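Local coordinates for vacuolar protein sorting-associated protein 29 (Entamoeba histolytica, PDB 5XCJ) that binds zinc through a metallophosphatase fold and probably serves in protein transport as a component of the retromer complex, at residues 78-83 with 153-158; 148-153 with 163-168. The protein carries 1 engineered substitution. One frame throughout, in Å; residues are numbered along the deposited sequence.

Contact 1: 78-83 with 153-158; sequences GNFKIG and LEINDS
G78 and N79 meet D157 and S158 in a turn-to-turn contact, where the tips of two β hairpins, one from each sheet of the chain, come together at the protein's edge. Both tips have type II' backbone angles: G78 and D157 each sit at positive phi (60° and 59°) and are followed by N79 and S158. N79 grips the opposing turn twice. Its backbone N donates to D157 O at 2.9 Å, coming in from above the carbonyl plane, while its amide ND2 reaches S158 OG at 2.7 Å within the amide plane. With chi1 at -80°, CG lies beside the backbone N, so the side-chain amide reaches the turn that the N-H already bonds. A water gives one bond to D157 OD1 (2.6 Å) and a longer one to N79 OD1, linking carboxylate and amide, whose planes are nearly parallel. Deeper in, the contact is largely apolar: F80 CD2 lies 3.8 Å from I155 CG2 and the ends of I82 and I155 just meet, though F80 CZ also brings the ring edge to S158 O at 3.3 Å. L160 and I110 also pack on F80. The tips meet across the β sandwich of the calcineurin-like metallophosphatase fold.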
# COMPACT_ATOMS: atom_id res chain seq x y z
N GLY A 78 -10.59 -5.51 -12.47
CA GLY A 78 -11.36 -4.70 -13.40
C GLY A 78 -10.59 -4.64 -14.71
O GLY A 78 -10.21 -5.66 -15.25
N ASN A 79 -10.35 -3.42 -15.19
CA ASN A 79 -9.59 -3.21 -16.42
C ASN A 79 -8.14 -2.81 -16.14
O ASN A 79 -7.43 -2.40 -17.04
CB ASN A 79 -10.25 -2.13 -17.28
CG ASN A 79 -11.44 -2.65 -18.07
OD1 ASN A 79 -11.58 -3.85 -18.27
ND2 ASN A 79 -12.29 -1.74 -18.52
N PHE A 80 -7.72 -2.96 -14.89
CA PHE A 80 -6.38 -2.55 -14.49
C PHE A 80 -5.43 -3.68 -14.11
O PHE A 80 -5.77 -4.54 -13.31
CB PHE A 80 -6.47 -1.61 -13.29
CG PHE A 80 -7.16 -0.30 -13.58
CD1 PHE A 80 -6.45 0.77 -14.06
CD2 PHE A 80 -8.51 -0.15 -13.32
CE1 PHE A 80 -7.07 1.97 -14.31
CE2 PHE A 80 -9.14 1.05 -13.57
CZ PHE A 80 -8.42 2.11 -14.07
N LYS A 81 -4.23 -3.66 -14.67
CA LYS A 81 -3.21 -4.63 -14.31
C LYS A 81 -2.45 -3.90 -13.21
O LYS A 81 -1.99 -2.79 -13.40
CB LYS A 81 -2.28 -4.93 -15.48
CG LYS A 81 -2.75 -6.04 -16.40
CD LYS A 81 -1.78 -6.27 -17.54
CE LYS A 81 -0.44 -6.77 -17.04
NZ LYS A 81 0.39 -7.33 -18.13
N ILE A 82 -2.35 -4.53 -12.04
CA ILE A 82 -1.71 -3.90 -10.90
C ILE A 82 -0.37 -4.52 -10.54
O ILE A 82 -0.25 -5.73 -10.39
CB ILE A 82 -2.63 -3.94 -9.66
CG1 ILE A 82 -3.93 -3.18 -9.94
CG2 ILE A 82 -1.93 -3.37 -8.44
CD1 ILE A 82 -4.96 -3.30 -8.83
N GLY A 83 0.63 -3.66 -10.39
CA GLY A 83 1.97 -4.07 -10.04
C GLY A 83 2.23 -3.72 -8.59
O GLY A 83 1.92 -2.62 -8.14
N LEU A 153 -9.29 1.30 -2.59
CA LEU A 153 -9.58 1.54 -3.99
C LEU A 153 -10.91 0.96 -4.39
O LEU A 153 -11.22 -0.18 -4.06
CB LEU A 153 -8.50 0.95 -4.90
CG LEU A 153 -7.02 1.14 -4.58
CD1 LEU A 153 -6.19 0.45 -5.66
CD2 LEU A 153 -6.66 2.61 -4.47
N GLU A 154 -11.69 1.75 -5.11
CA GLU A 154 -12.96 1.28 -5.62
C GLU A 154 -12.74 1.22 -7.12
O GLU A 154 -12.53 2.24 -7.75
CB GLU A 154 -14.08 2.25 -5.26
CG GLU A 154 -15.42 1.94 -5.91
CD GLU A 154 -16.56 2.74 -5.31
OE1 GLU A 154 -16.30 3.72 -4.58
OE2 GLU A 154 -17.73 2.39 -5.57
N ILE A 155 -12.72 0.01 -7.67
CA ILE A 155 -12.51 -0.15 -9.09
C ILE A 155 -13.68 -0.83 -9.79
O ILE A 155 -14.09 -1.93 -9.43
CB ILE A 155 -11.26 -1.00 -9.37
CG1 ILE A 155 -10.00 -0.32 -8.85
CG2 ILE A 155 -11.13 -1.30 -10.86
CD1 ILE A 155 -8.73 -1.07 -9.17
N ASN A 156 -14.25 -0.15 -10.77
CA ASN A 156 -15.29 -0.74 -11.58
C ASN A 156 -14.76 -0.63 -12.99
O ASN A 156 -14.76 0.46 -13.55
CB ASN A 156 -16.60 0.03 -11.43
CG ASN A 156 -17.78 -0.71 -12.04
OD1 ASN A 156 -17.69 -1.90 -12.34
ND2 ASN A 156 -18.89 -0.01 -12.21
N ASP A 157 -14.24 -1.73 -13.53
CA ASP A 157 -13.69 -1.73 -14.88
C ASP A 157 -12.57 -0.71 -15.00
O ASP A 157 -11.52 -0.86 -14.39
CB ASP A 157 -14.79 -1.54 -15.92
CG ASP A 157 -15.55 -2.82 -16.18
OD1 ASP A 157 -14.98 -3.90 -16.00
OD2 ASP A 157 -16.73 -2.74 -16.58
N SER A 158 -12.80 0.32 -15.81
CA SER A 158 -11.81 1.36 -16.04
C SER A 158 -11.95 2.56 -15.12
O SER A 158 -11.21 3.53 -15.24
CB SER A 158 -11.83 1.81 -17.51
OG SER A 158 -11.31 0.80 -18.34
O HOH W 1 -13.12 -5.69 -16.01

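Contact 2: 148-153 with 163-168; sequences PSFMLL and YEYTLV
Y165 loses more surface here than any other residue of the two strands, and it does so by lying against both F150 and L152. Its CB sits over one face of the F150 ring, 3.7 Å from the centroid, a CH-π contact. The ring planes differ by only 16°, yet the rings are so displaced that little of one lies over the other; the touching is done by F150 CE1 and Y165 CD2, at 3.4 Å. F150 carries its CG between backbone N and carbonyl carbon (chi1 75°), which swings the ring across toward the partner strand. One pair further along, L152 reaches diagonally to put CD1 3.7 Å from Y165 CE2, and its CB lies beside that of its direct partner Y163. At the other end P148 CG meets L167 CD2 at 3.8 Å, and P148 O accepts from L167 N at 2.9 Å. Along the backbone, F150 with Y165 and L152 with Y163 form the hydrogen-bonded pairs, each joined by two N-H...O bonds, as expected of antiparallel strands. S149 with T166 and M151 with E164 are the non-hydrogen-bonded pairs, their side chains turned to the other face, where E164 OE2 bonds T121 OG1. Helix 20-28 packs on the F150 side of the aromatic face: F22 is edge-to-face on F150 and touches P148 and L167, L26 meets F150 and R25 meets L152. Within the sheet, strand 2-6 flanks 149-153 through V3 and V5, while strand 171-179 flanks 163-168 through K173 and E175.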
# COMPACT_ATOMS: atom_id res chain seq x y z
N PRO A 148 0.07 7.57 10.38
CA PRO A 148 -0.54 6.32 9.95
C PRO A 148 -1.41 6.58 8.73
O PRO A 148 -2.17 7.53 8.72
CB PRO A 148 -1.39 5.91 11.15
CG PRO A 148 -0.70 6.51 12.31
CD PRO A 148 -0.15 7.82 11.82
N SER A 149 -1.25 5.75 7.71
CA SER A 149 -2.00 5.91 6.49
C SER A 149 -2.28 4.60 5.76
O SER A 149 -1.57 3.62 5.94
CB SER A 149 -1.22 6.82 5.54
OG SER A 149 -1.27 8.15 6.00
N PHE A 150 -3.34 4.62 4.96
CA PHE A 150 -3.73 3.50 4.11
C PHE A 150 -4.65 3.99 2.99
O PHE A 150 -5.13 5.11 3.02
CB PHE A 150 -4.30 2.32 4.88
CG PHE A 150 -5.70 2.53 5.36
CD1 PHE A 150 -6.78 2.27 4.54
CD2 PHE A 150 -5.94 2.97 6.65
CE1 PHE A 150 -8.06 2.46 4.98
CE2 PHE A 150 -7.22 3.17 7.10
CZ PHE A 150 -8.29 2.91 6.26
N MET A 151 -4.87 3.13 2.00
CA MET A 151 -5.71 3.47 0.87
C MET A 151 -6.77 2.41 0.61
O MET A 151 -6.55 1.23 0.86
CB MET A 151 -4.88 3.58 -0.40
CG MET A 151 -4.05 4.82 -0.57
SD MET A 151 -3.18 4.72 -2.16
CE MET A 151 -2.36 6.30 -2.21
N LEU A 152 -7.91 2.85 0.12
CA LEU A 152 -8.98 1.95 -0.27
C LEU A 152 -9.29 2.30 -1.72
O LEU A 152 -9.51 3.46 -2.03
CB LEU A 152 -10.21 2.11 0.59
CG LEU A 152 -10.15 1.43 1.95
CD1 LEU A 152 -11.44 1.66 2.71
CD2 LEU A 152 -9.88 -0.05 1.77
N LEU A 153 -9.29 1.30 -2.59
CA LEU A 153 -9.58 1.54 -3.99
C LEU A 153 -10.91 0.96 -4.39
O LEU A 153 -11.22 -0.18 -4.06
CB LEU A 153 -8.50 0.95 -4.90
CG LEU A 153 -7.02 1.14 -4.58
CD1 LEU A 153 -6.19 0.45 -5.66
CD2 LEU A 153 -6.66 2.61 -4.47
N TYR A 163 -9.42 6.28 -2.00
CA TYR A 163 -9.79 6.87 -0.72
C TYR A 163 -8.53 6.88 0.14
O TYR A 163 -8.12 5.84 0.65
CB TYR A 163 -10.86 6.04 -0.01
CG TYR A 163 -12.20 5.99 -0.71
CD1 TYR A 163 -13.16 6.94 -0.45
CD2 TYR A 163 -12.50 4.98 -1.61
CE1 TYR A 163 -14.39 6.90 -1.07
CE2 TYR A 163 -13.72 4.93 -2.24
CZ TYR A 163 -14.67 5.90 -1.97
OH TYR A 163 -15.89 5.87 -2.59
N GLU A 164 -7.92 8.04 0.29
CA GLU A 164 -6.71 8.19 1.09
C GLU A 164 -7.01 8.43 2.56
O GLU A 164 -7.48 9.49 2.93
CB GLU A 164 -5.86 9.35 0.57
CG GLU A 164 -5.65 9.41 -0.93
CD GLU A 164 -4.83 10.62 -1.34
OE1 GLU A 164 -4.65 11.51 -0.50
OE2 GLU A 164 -4.38 10.68 -2.49
N TYR A 165 -6.72 7.44 3.41
CA TYR A 165 -6.97 7.58 4.84
C TYR A 165 -5.69 7.85 5.61
O TYR A 165 -4.70 7.14 5.44
CB TYR A 165 -7.64 6.32 5.41
CG TYR A 165 -9.07 6.12 4.97
CD1 TYR A 165 -10.12 6.70 5.66
CD2 TYR A 165 -9.37 5.38 3.84
CE1 TYR A 165 -11.43 6.53 5.25
CE2 TYR A 165 -10.67 5.19 3.42
CZ TYR A 165 -11.69 5.78 4.13
OH TYR A 165 -12.99 5.60 3.71
N THR A 166 -5.71 8.89 6.43
CA THR A 166 -4.57 9.26 7.26
C THR A 166 -5.03 9.61 8.68
O THR A 166 -6.14 10.07 8.88
CB THR A 166 -3.78 10.43 6.68
OG1 THR A 166 -4.62 11.58 6.56
CG2 THR A 166 -3.21 10.07 5.32
N LEU A 167 -4.16 9.38 9.65
CA LEU A 167 -4.48 9.73 11.03
C LEU A 167 -3.59 10.91 11.39
O LEU A 167 -2.39 10.75 11.59
CB LEU A 167 -4.19 8.55 11.95
CG LEU A 167 -4.39 8.71 13.45
CD1 LEU A 167 -5.85 9.00 13.79
CD2 LEU A 167 -3.90 7.49 14.20
N VAL A 168 -4.18 12.09 11.45
CA VAL A 168 -3.43 13.29 11.78
C VAL A 168 -3.95 13.99 13.03
O VAL A 168 -5.13 14.27 13.14
CB VAL A 168 -3.46 14.31 10.63
CG1 VAL A 168 -2.62 15.53 10.99
CG2 VAL A 168 -2.98 13.66 9.34

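How the contacts relate
Both contacts draw on strand 149-156 and share L153: contact 2 pairs the strand's first half with its hairpin partner 159-168, and contact 1 uses its far end and the turn that begins the return. Their centres lie about 18 Å apart. The probable hydrogen bond from Y163 OH to E154 OE1, at 3.0 Å, bridges them. Contact 2 joins neighbouring strands within one sheet, whereas contact 1 joins that sheet to the second. Neither forms the zinc site, but contact 2 is nearer: the S149 side chain is about 9 Å from those of D8 and H117, which bind zinc in this protein, though none is bound here. Contact 1 lies away from that site, whose metal-binding positions include the engineered A62.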